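Local coordinates for alkaline phosphatase (Thermus thermophilus, PDB 7KWD), which probably removes phosphate groups from phosphorylated compounds as a homodimeric metalloenzyme that carries zinc and magnesium ions, at residues L69-L74 with P437-L442; D236-G241 with T286-L291. One frame throughout, in Å; residues are numbered along the deposited sequence.

Contact 1. Residues L69-L74 with P437-L442; sequences LALERL and PVMLLL
Leu71 and Met439 reach for each other end to end across the gap between helix 70-75 and strand 438-443. The thioether SD faces the fork of the leucine, 4.0 Å from both Leu71 CD1 and Leu71 CD2. Met439 gets there by running its chain out with CG anti to the backbone N (chi1 172°) and bending only at the last torsion, which brings Met439 CE within 4.2 Å of Leu71 CD2. Leu441, two residues on and so on the same side of the strand, passes Leu71 in the reverse direction, its CD2 lying 3.9 Å from Leu71 CD1. The same methyl meets Leu74 from across, at about a right angle, with Leu441 CD2 3.7 Å from Leu74 CB. The axes of 70-74 and 438-442 are inclined at 72° and come no nearer than 10.6 Å, a span bridged mainly by side chains. Trp51 and Phe49 extend the apolar surroundings of Met439, while Leu297 of helix 283-306 packs on Leu74. The strand is hydrogen-bonded to strands 80-84 and 310-325, and Met439 and Leu441 project from it toward the helix, which thus packs over a face of these strands. The side-chain groups that meet are methyls, a methylene and a thioether, so the contact probably rests on shape and the exclusion of water.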
loop_
_atom_site.group_PDB
_atom_site.type_symbol
_atom_site.label_atom_id
_atom_site.label_comp_id
_atom_site.label_asym_id
_atom_site.label_seq_id
_atom_site.Cartn_x
_atom_site.Cartn_y
_atom_site.Cartn_z
ATOM N N LEU A 69 12.261 12.035 7.655
ATOM C CA LEU A 69 10.991 12.019 8.351
ATOM C C LEU A 69 11.077 11.243 9.658
ATOM O O LEU A 69 11.628 10.143 9.704
ATOM C CB LEU A 69 9.979 11.371 7.399
ATOM C CG LEU A 69 8.489 11.543 7.581
ATOM C CD1 LEU A 69 8.075 12.934 7.226
ATOM C CD2 LEU A 69 7.796 10.534 6.690
ATOM N N ALA A 70 10.524 11.817 10.730
ATOM C CA ALA A 70 10.567 11.115 12.002
ATOM C C ALA A 70 9.904 9.742 11.896
ATOM O O ALA A 70 10.380 8.766 12.479
ATOM C CB ALA A 70 9.916 11.939 13.103
ATOM N N LEU A 71 8.817 9.641 11.147
ATOM C CA LEU A 71 8.154 8.351 11.000
ATOM C C LEU A 71 9.089 7.335 10.336
ATOM O O LEU A 71 9.114 6.165 10.724
ATOM C CB LEU A 71 6.851 8.516 10.207
ATOM C CG LEU A 71 6.006 7.259 10.131
ATOM C CD1 LEU A 71 5.755 6.657 11.508
ATOM C CD2 LEU A 71 4.688 7.495 9.364
ATOM N N GLU A 72 9.895 7.758 9.360
ATOM C CA GLU A 72 10.857 6.819 8.786
ATOM C C GLU A 72 11.811 6.303 9.873
ATOM O O GLU A 72 12.092 5.102 9.958
ATOM C CB GLU A 72 11.664 7.448 7.641
ATOM C CG GLU A 72 12.746 6.500 7.095
ATOM C CD GLU A 72 13.666 7.105 6.029
ATOM O OE1 GLU A 72 13.306 8.135 5.437
ATOM O OE2 GLU A 72 14.763 6.551 5.802
ATOM N N ARG A 73 12.348 7.211 10.695
ATOM C CA ARG A 73 13.276 6.787 11.749
ATOM C C ARG A 73 12.631 5.761 12.671
ATOM O O ARG A 73 13.295 4.808 13.098
ATOM C CB ARG A 73 13.748 7.990 12.558
ATOM C CG ARG A 73 14.326 9.101 11.687
ATOM C CD ARG A 73 14.805 10.343 12.515
ATOM N NE ARG A 73 14.844 11.596 11.736
ATOM C CZ ARG A 73 15.595 12.651 12.067
ATOM N NH1 ARG A 73 16.360 12.610 13.152
ATOM N NH2 ARG A 73 15.608 13.734 11.307
ATOM N N LEU A 74 11.337 5.953 13.008
ATOM C CA LEU A 74 10.665 5.000 13.881
ATOM C C LEU A 74 10.472 3.657 13.171
ATOM O O LEU A 74 10.749 2.594 13.732
ATOM C CB LEU A 74 9.319 5.541 14.380
ATOM C CG LEU A 74 9.322 6.834 15.169
ATOM C CD1 LEU A 74 8.019 7.150 15.831
ATOM C CD2 LEU A 74 10.425 6.814 16.193
ATOM N N PRO A 437 -3.891 -3.689 4.106
ATOM C CA PRO A 437 -3.383 -3.609 5.486
ATOM C C PRO A 437 -2.480 -2.391 5.651
ATOM O O PRO A 437 -1.860 -1.918 4.695
ATOM C CB PRO A 437 -2.617 -4.920 5.667
ATOM C CG PRO A 437 -2.344 -5.417 4.287
ATOM C CD PRO A 437 -3.439 -4.898 3.408
ATOM N N VAL A 438 -2.440 -1.848 6.870
ATOM C CA VAL A 438 -1.777 -0.573 7.114
ATOM C C VAL A 438 -0.920 -0.645 8.379
ATOM O O VAL A 438 -0.875 -1.651 9.087
ATOM C CB VAL A 438 -2.792 0.585 7.216
ATOM C CG1 VAL A 438 -3.415 0.812 5.845
ATOM C CG2 VAL A 438 -3.843 0.245 8.261
ATOM N N MET A 439 -0.239 0.468 8.629
ATOM C CA MET A 439 0.821 0.558 9.626
ATOM C C MET A 439 0.336 0.365 11.054
ATOM O O MET A 439 -0.661 0.937 11.479
ATOM C CB MET A 439 1.467 1.930 9.516
ATOM C CG MET A 439 2.455 2.275 10.600
ATOM S SD MET A 439 3.083 3.947 10.365
ATOM C CE MET A 439 1.781 4.937 10.946
ATOM N N LEU A 440 1.118 -0.406 11.824
ATOM C CA LEU A 440 1.012 -0.462 13.281
ATOM C C LEU A 440 2.422 -0.421 13.854
ATOM O O LEU A 440 3.262 -1.250 13.482
ATOM C CB LEU A 440 0.314 -1.732 13.751
ATOM C CG LEU A 440 0.395 -2.117 15.232
ATOM C CD1 LEU A 440 -0.284 -1.108 16.185
ATOM C CD2 LEU A 440 -0.275 -3.450 15.387
ATOM N N LEU A 441 2.657 0.510 14.772
ATOM C CA LEU A 441 3.999 0.773 15.284
ATOM C C LEU A 441 3.962 1.011 16.784
ATOM O O LEU A 441 3.106 1.748 17.274
ATOM C CB LEU A 441 4.609 1.997 14.590
ATOM C CG LEU A 441 5.787 2.772 15.191
ATOM C CD1 LEU A 441 7.054 1.995 15.007
ATOM C CD2 LEU A 441 5.911 4.104 14.471
ATOM N N LEU A 442 4.936 0.442 17.489
ATOM C CA LEU A 442 5.039 0.541 18.938
ATOM C C LEU A 442 6.302 1.284 19.336
ATOM O O LEU A 442 7.406 0.947 18.889
ATOM C CB LEU A 442 5.067 -0.832 19.594
ATOM C CG LEU A 442 3.888 -1.745 19.246
ATOM C CD1 LEU A 442 4.094 -3.136 19.886
ATOM C CD2 LEU A 442 2.627 -1.127 19.727
#

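Contact 2. Residues D236-G241 with T286-L291; sequences DRRFQG and TLWDVL
The backbones come nearest at Arg238 and Trp288, whose CA atoms are 8.9 Å apart where the end of helix 234-239 faces the long helix 283-306. The indole of Trp288 fills this interval and receives both partners on the same face. Arg238 CD lies over the face of the six-membered ring, 3.8 Å from its centroid, a CH-pi contact. A bend at chi3 (-72°) then turns the guanidinium to within 21° of the indole plane, with Arg238 NE 3.2 Å from Trp288 CZ3. Beside it Phe239 comes in edge first: the pair is T-shaped, with planes at 85° and ring centroids 5.6 Å apart, and Phe239 CE2 is 4.0 Å from Trp288 NE1. Two helices of the alkaline phosphatase fold, separated in sequence by helix 247-259, strand 265-271 and helix 273-280, meet here chiefly around one indole, away from the metal sites. Substituting an alanine for Trp288 would probably open a gap between the helices, leaving the Phe239 edge without its aromatic face and Arg238 CD without a surface to lie on. Glu234, one turn earlier, takes Arg238 NE in a salt bridge, and its backbone N donates to Asp289 OD1 of the long helix. Arg346 adds a cation-pi contact to Phe239, and Leu291 CD1 lies against the other face of the indole.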
loop_
_atom_site.group_PDB
_atom_site.type_symbol
_atom_site.label_atom_id
_atom_site.label_comp_id
_atom_site.label_asym_id
_atom_site.label_seq_id
_atom_site.Cartn_x
_atom_site.Cartn_y
_atom_site.Cartn_z
ATOM N N ASP A 236 -3.425 24.657 4.548
ATOM C CA ASP A 236 -4.175 25.907 4.588
ATOM C C ASP A 236 -3.762 26.737 5.799
ATOM O O ASP A 236 -3.539 27.943 5.678
ATOM C CB ASP A 236 -5.674 25.591 4.577
ATOM C CG ASP A 236 -6.117 24.867 3.295
ATOM O OD1 ASP A 236 -5.574 25.170 2.218
ATOM O OD2 ASP A 236 -7.017 23.992 3.351
ATOM N N ARG A 237 -3.586 26.102 6.956
ATOM C CA ARG A 237 -3.090 26.817 8.124
ATOM C C ARG A 237 -1.748 27.467 7.826
ATOM O O ARG A 237 -1.510 28.623 8.206
ATOM C CB ARG A 237 -2.968 25.843 9.303
ATOM C CG ARG A 237 -2.375 26.420 10.572
ATOM C CD ARG A 237 -1.820 25.317 11.491
ATOM N NE ARG A 237 -0.488 24.961 11.029
ATOM C CZ ARG A 237 0.603 25.664 11.324
ATOM N NH1 ARG A 237 0.502 26.736 12.103
ATOM N NH2 ARG A 237 1.785 25.290 10.865
ATOM N N ARG A 238 -0.854 26.723 7.166
ATOM C CA ARG A 238 0.524 27.155 6.976
ATOM C C ARG A 238 0.613 28.322 5.997
ATOM O O ARG A 238 1.297 29.308 6.273
ATOM C CB ARG A 238 1.373 25.978 6.477
ATOM C CG ARG A 238 2.871 26.285 6.317
ATOM C CD ARG A 238 3.697 24.990 6.100
ATOM N NE ARG A 238 3.749 24.239 7.352
ATOM C CZ ARG A 238 4.702 24.388 8.257
ATOM N NH1 ARG A 238 5.698 25.232 8.019
ATOM N NH2 ARG A 238 4.668 23.687 9.387
ATOM N N PHE A 239 -0.086 28.236 4.864
ATOM C CA PHE A 239 0.108 29.161 3.758
ATOM C C PHE A 239 -1.011 30.165 3.553
ATOM O O PHE A 239 -0.816 31.115 2.796
ATOM C CB PHE A 239 0.299 28.379 2.458
ATOM C CG PHE A 239 1.492 27.512 2.473
ATOM C CD1 PHE A 239 2.754 28.058 2.637
ATOM C CD2 PHE A 239 1.368 26.150 2.353
ATOM C CE1 PHE A 239 3.867 27.251 2.667
ATOM C CE2 PHE A 239 2.482 25.343 2.373
ATOM C CZ PHE A 239 3.729 25.892 2.531
ATOM N N GLN A 240 -2.171 29.984 4.172
ATOM C CA GLN A 240 -3.270 30.913 4.012
ATOM C C GLN A 240 -3.580 31.660 5.297
ATOM O O GLN A 240 -4.653 32.241 5.410
ATOM C CB GLN A 240 -4.535 30.200 3.523
ATOM C CG GLN A 240 -4.347 29.406 2.282
ATOM C CD GLN A 240 -4.032 30.285 1.085
ATOM O OE1 GLN A 240 -4.552 31.394 0.977
ATOM N NE2 GLN A 240 -3.180 29.781 0.165
ATOM N N GLY A 241 -2.694 31.599 6.289
ATOM C CA GLY A 241 -2.807 32.435 7.457
ATOM C C GLY A 241 -4.006 32.190 8.336
ATOM O O GLY A 241 -4.386 33.073 9.098
ATOM N N THR A 286 -2.591 15.989 1.624
ATOM C CA THR A 286 -2.187 14.791 2.355
ATOM C C THR A 286 -0.781 14.935 2.904
ATOM O O THR A 286 -0.520 14.633 4.074
ATOM C CB THR A 286 -2.263 13.579 1.440
ATOM O OG1 THR A 286 -3.602 13.453 0.969
ATOM C CG2 THR A 286 -1.829 12.337 2.181
ATOM N N LEU A 287 0.132 15.407 2.069
ATOM C CA LEU A 287 1.513 15.550 2.474
ATOM C C LEU A 287 1.641 16.444 3.695
ATOM O O LEU A 287 2.347 16.103 4.644
ATOM C CB LEU A 287 2.337 16.116 1.320
ATOM C CG LEU A 287 3.697 16.695 1.696
ATOM C CD1 LEU A 287 4.652 15.574 2.080
ATOM C CD2 LEU A 287 4.303 17.474 0.514
ATOM N N TRP A 288 0.993 17.621 3.677
ATOM C CA TRP A 288 1.186 18.552 4.782
ATOM C C TRP A 288 0.533 18.049 6.067
ATOM O O TRP A 288 1.049 18.330 7.154
ATOM C CB TRP A 288 0.706 19.970 4.399
ATOM C CG TRP A 288 1.801 20.644 3.628
ATOM C CD1 TRP A 288 1.845 20.852 2.292
ATOM C CD2 TRP A 288 3.042 21.138 4.149
ATOM N NE1 TRP A 288 3.018 21.451 1.946
ATOM C CE2 TRP A 288 3.774 21.642 3.070
ATOM C CE3 TRP A 288 3.591 21.213 5.421
ATOM C CZ2 TRP A 288 5.038 22.202 3.221
ATOM C CZ3 TRP A 288 4.852 21.778 5.574
ATOM C CH2 TRP A 288 5.555 22.269 4.479
ATOM N N ASP A 289 -0.561 17.286 5.984
ATOM C CA ASP A 289 -1.109 16.707 7.217
ATOM C C ASP A 289 -0.235 15.555 7.708
ATOM O O ASP A 289 -0.144 15.300 8.919
ATOM C CB ASP A 289 -2.563 16.253 7.013
ATOM C CG ASP A 289 -3.571 17.369 7.330
ATOM O OD1 ASP A 289 -3.284 18.523 6.956
ATOM O OD2 ASP A 289 -4.618 17.123 7.991
ATOM N N VAL A 290 0.459 14.882 6.798
ATOM C CA VAL A 290 1.419 13.882 7.233
ATOM C C VAL A 290 2.617 14.550 7.874
ATOM O O VAL A 290 3.158 14.043 8.861
ATOM C CB VAL A 290 1.851 12.994 6.058
ATOM C CG1 VAL A 290 2.985 12.068 6.497
ATOM C CG2 VAL A 290 0.678 12.172 5.585
ATOM N N LEU A 291 3.046 15.705 7.322
ATOM C CA LEU A 291 4.171 16.443 7.893
ATOM C C LEU A 291 3.769 17.076 9.225
ATOM O O LEU A 291 4.557 17.105 10.169
ATOM C CB LEU A 291 4.681 17.525 6.928
ATOM C CG LEU A 291 5.251 16.999 5.619
ATOM C CD1 LEU A 291 5.875 18.101 4.800
ATOM C CD2 LEU A 291 6.330 15.932 5.844
#

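How the contacts relate
Helix 283-306 connects the two contacts, whose centres are 20 Å apart. Contact 2 uses its residues 286-291, while further along Asp294 accepts hydrogen bonds from the backbone N of Ala70 and Leu71 at the start of the helix in contact 1. The segments also touch directly, Leu69 CD1 lying 3.7 Å from Leu291 CD2. In sequence, contact 2 is nested within the long excursion that contact 1 closes. Contact 1 is nearer the active site: the side chain of Met439 is about 10 Å from those of the metal ligands Asp47 and Asp317 and about 13 Å from a bound zinc ion. Contact 2 lies away from the annotated sites.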